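Long-range contact in iron-regulated ABC transporter siderophore-binding protein SirA (Staphylococcus aureus subsp. aureus, PDB 3MWF), which binds the iron-chelating siderophore staphyloferrin B, probably handing it to an ABC transporter for uptake into the cell: residues D85-S90 and S102-T107. Sequence-based numbering, arbitrary orientation.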
loop_
_atom_site.group_PDB
_atom_site.type_symbol
_atom_site.label_atom_id
_atom_site.label_comp_id
_atom_site.label_asym_id
_atom_site.label_seq_id
_atom_site.Cartn_x
_atom_site.Cartn_y
_atom_site.Cartn_z
ATOM N N ASP A 85 -16.272 18.693 -3.478
ATOM C CA ASP A 85 -15.436 19.800 -3.920
ATOM C C ASP A 85 -14.001 19.371 -4.243
ATOM O O ASP A 85 -13.205 20.183 -4.722
ATOM C CB ASP A 85 -15.500 21.004 -2.965
ATOM C CG ASP A 85 -15.323 20.646 -1.522
ATOM O OD1 ASP A 85 -14.662 19.635 -1.208
ATOM O OD2 ASP A 85 -15.831 21.408 -0.668
ATOM N N LEU A 86 -13.684 18.096 -3.995
ATOM C CA LEU A 86 -12.374 17.545 -4.342
ATOM C C LEU A 86 -12.497 16.041 -4.532
ATOM O O LEU A 86 -13.134 15.355 -3.707
ATOM C CB LEU A 86 -11.352 17.829 -3.239
ATOM C CG LEU A 86 -9.926 17.307 -3.483
ATOM C CD1 LEU A 86 -9.297 18.010 -4.706
ATOM C CD2 LEU A 86 -9.084 17.498 -2.244
ATOM N N ILE A 87 -11.936 15.543 -5.629
ATOM C CA ILE A 87 -11.844 14.098 -5.859
ATOM C C ILE A 87 -10.371 13.731 -5.882
ATOM O O ILE A 87 -9.583 14.397 -6.543
ATOM C CB ILE A 87 -12.535 13.683 -7.173
ATOM C CG1 ILE A 87 -14.024 14.063 -7.093
ATOM C CG2 ILE A 87 -12.316 12.159 -7.490
ATOM C CD1 ILE A 87 -14.709 14.063 -8.463
ATOM N N VAL A 88 -9.993 12.670 -5.156
ATOM C CA VAL A 88 -8.603 12.202 -5.196
ATOM C C VAL A 88 -8.587 10.867 -5.967
ATOM O O VAL A 88 -9.226 9.877 -5.564
ATOM C CB VAL A 88 -7.983 12.000 -3.764
ATOM C CG1 VAL A 88 -6.532 11.515 -3.850
ATOM C CG2 VAL A 88 -8.033 13.302 -2.950
ATOM N N ALA A 89 -7.865 10.865 -7.086
ATOM C CA ALA A 89 -7.879 9.762 -8.044
ATOM C C ALA A 89 -6.446 9.282 -8.212
ATOM O O ALA A 89 -5.536 9.864 -7.623
ATOM C CB ALA A 89 -8.425 10.230 -9.410
ATOM N N SER A 90 -6.284 8.218 -8.991
ATOM C CA SER A 90 -4.954 7.723 -9.380
ATOM C C SER A 90 -4.941 7.483 -10.890
ATOM O O SER A 90 -5.980 7.156 -11.494
ATOM C CB SER A 90 -4.621 6.417 -8.624
ATOM O OG SER A 90 -5.461 5.340 -9.035
ATOM N N SER A 102 -13.164 15.202 -13.594
ATOM C CA SER A 102 -12.941 16.653 -13.573
ATOM C C SER A 102 -14.209 17.436 -13.879
ATOM O O SER A 102 -14.351 18.565 -13.432
ATOM C CB SER A 102 -11.828 17.064 -14.565
ATOM O OG SER A 102 -10.582 16.535 -14.121
ATOM N N LYS A 103 -15.134 16.839 -14.618
ATOM C CA LYS A 103 -16.422 17.519 -14.887
ATOM C C LYS A 103 -17.304 17.590 -13.644
ATOM O O LYS A 103 -18.166 18.458 -13.505
ATOM C CB LYS A 103 -17.165 16.871 -16.041
ATOM C CG LYS A 103 -16.518 17.134 -17.393
ATOM C CD LYS A 103 -17.159 16.324 -18.497
ATOM C CE LYS A 103 -18.621 16.693 -18.715
ATOM N NZ LYS A 103 -19.197 15.762 -19.746
ATOM N N ILE A 104 -17.086 16.667 -12.718
ATOM C CA ILE A 104 -17.805 16.678 -11.444
ATOM C C ILE A 104 -17.234 17.654 -10.425
ATOM O O ILE A 104 -17.968 18.448 -9.811
ATOM C CB ILE A 104 -17.869 15.223 -10.850
ATOM C CG1 ILE A 104 -18.495 14.254 -11.868
ATOM C CG2 ILE A 104 -18.560 15.231 -9.459
ATOM C CD1 ILE A 104 -18.404 12.772 -11.481
ATOM N N ALA A 105 -15.920 17.594 -10.206
ATOM C CA ALA A 105 -15.239 18.411 -9.238
ATOM C C ALA A 105 -13.746 18.452 -9.540
ATOM O O ALA A 105 -13.240 17.555 -10.235
ATOM C CB ALA A 105 -15.456 17.852 -7.815
ATOM N N PRO A 106 -13.030 19.456 -8.995
ATOM C CA PRO A 106 -11.575 19.479 -9.134
ATOM C C PRO A 106 -11.034 18.131 -8.678
ATOM O O PRO A 106 -11.407 17.643 -7.597
ATOM C CB PRO A 106 -11.147 20.572 -8.153
ATOM C CG PRO A 106 -12.323 21.504 -8.110
ATOM C CD PRO A 106 -13.509 20.574 -8.160
ATOM N N THR A 107 -10.206 17.534 -9.525
ATOM C CA THR A 107 -9.731 16.178 -9.298
ATOM C C THR A 107 -8.203 16.206 -9.339
ATOM O O THR A 107 -7.600 16.738 -10.288
ATOM C CB THR A 107 -10.242 15.222 -10.388
ATOM O OG1 THR A 107 -11.663 15.149 -10.333
ATOM C CG2 THR A 107 -9.663 13.796 -10.185
#
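Ile104, just ahead of the turn into strand 107-110, meets the tip of Ile87: its CB and CG2 lie against CD1 of that residue. Ala105 turns its methyl toward strand 86-90, and CB sits 3.9 Å from Ile87 CD1, with CG1 of the same side chain only slightly farther off. The Pro106 ring brings CD to 3.5 Å from Asp85 O, with CG close behind, while the carboxylate of Asp85 is held elsewhere by the backbone N-H groups of Lys22 and Arg23. Pro106 O then accepts a nearly straight hydrogen bond (162°) in its carbonyl plane, Ile87 N to Pro106 O 2.9 Å, and a CA-H...O contact from Leu86 joins it on the same oxygen. Thr107 pairs with Ile87 in a parallel bridge, Thr107 CA lying 3.3 Å from Ile87 O in a second CA-H...O contact. With OG1 beside the backbone N (chi1 -63°) and so opposite the carbonyl carbon, the Thr107 hydroxyl donates back to its own chain (OG1 to Ala105 O 2.9 Å), from a position tilted off that carbonyl's plane, and OG1 lies 3.6 Å from Ile87 CB; CG2 instead packs on Ala89 CB. Leu101 adjoins both Ala89 and Thr107. Strands 86-90 and 107-110 are adjacent and parallel, and helices 91-94 and 98-104 lie in the connection between them, a beta-alpha-beta crossover. The hydroxyl proton is used on Ala105 O, which probably lets OG1 lie against Ile87 at little cost; the one hydrogen bond between the segments is backbone to backbone, while the side chains meet mainly through apolar atoms.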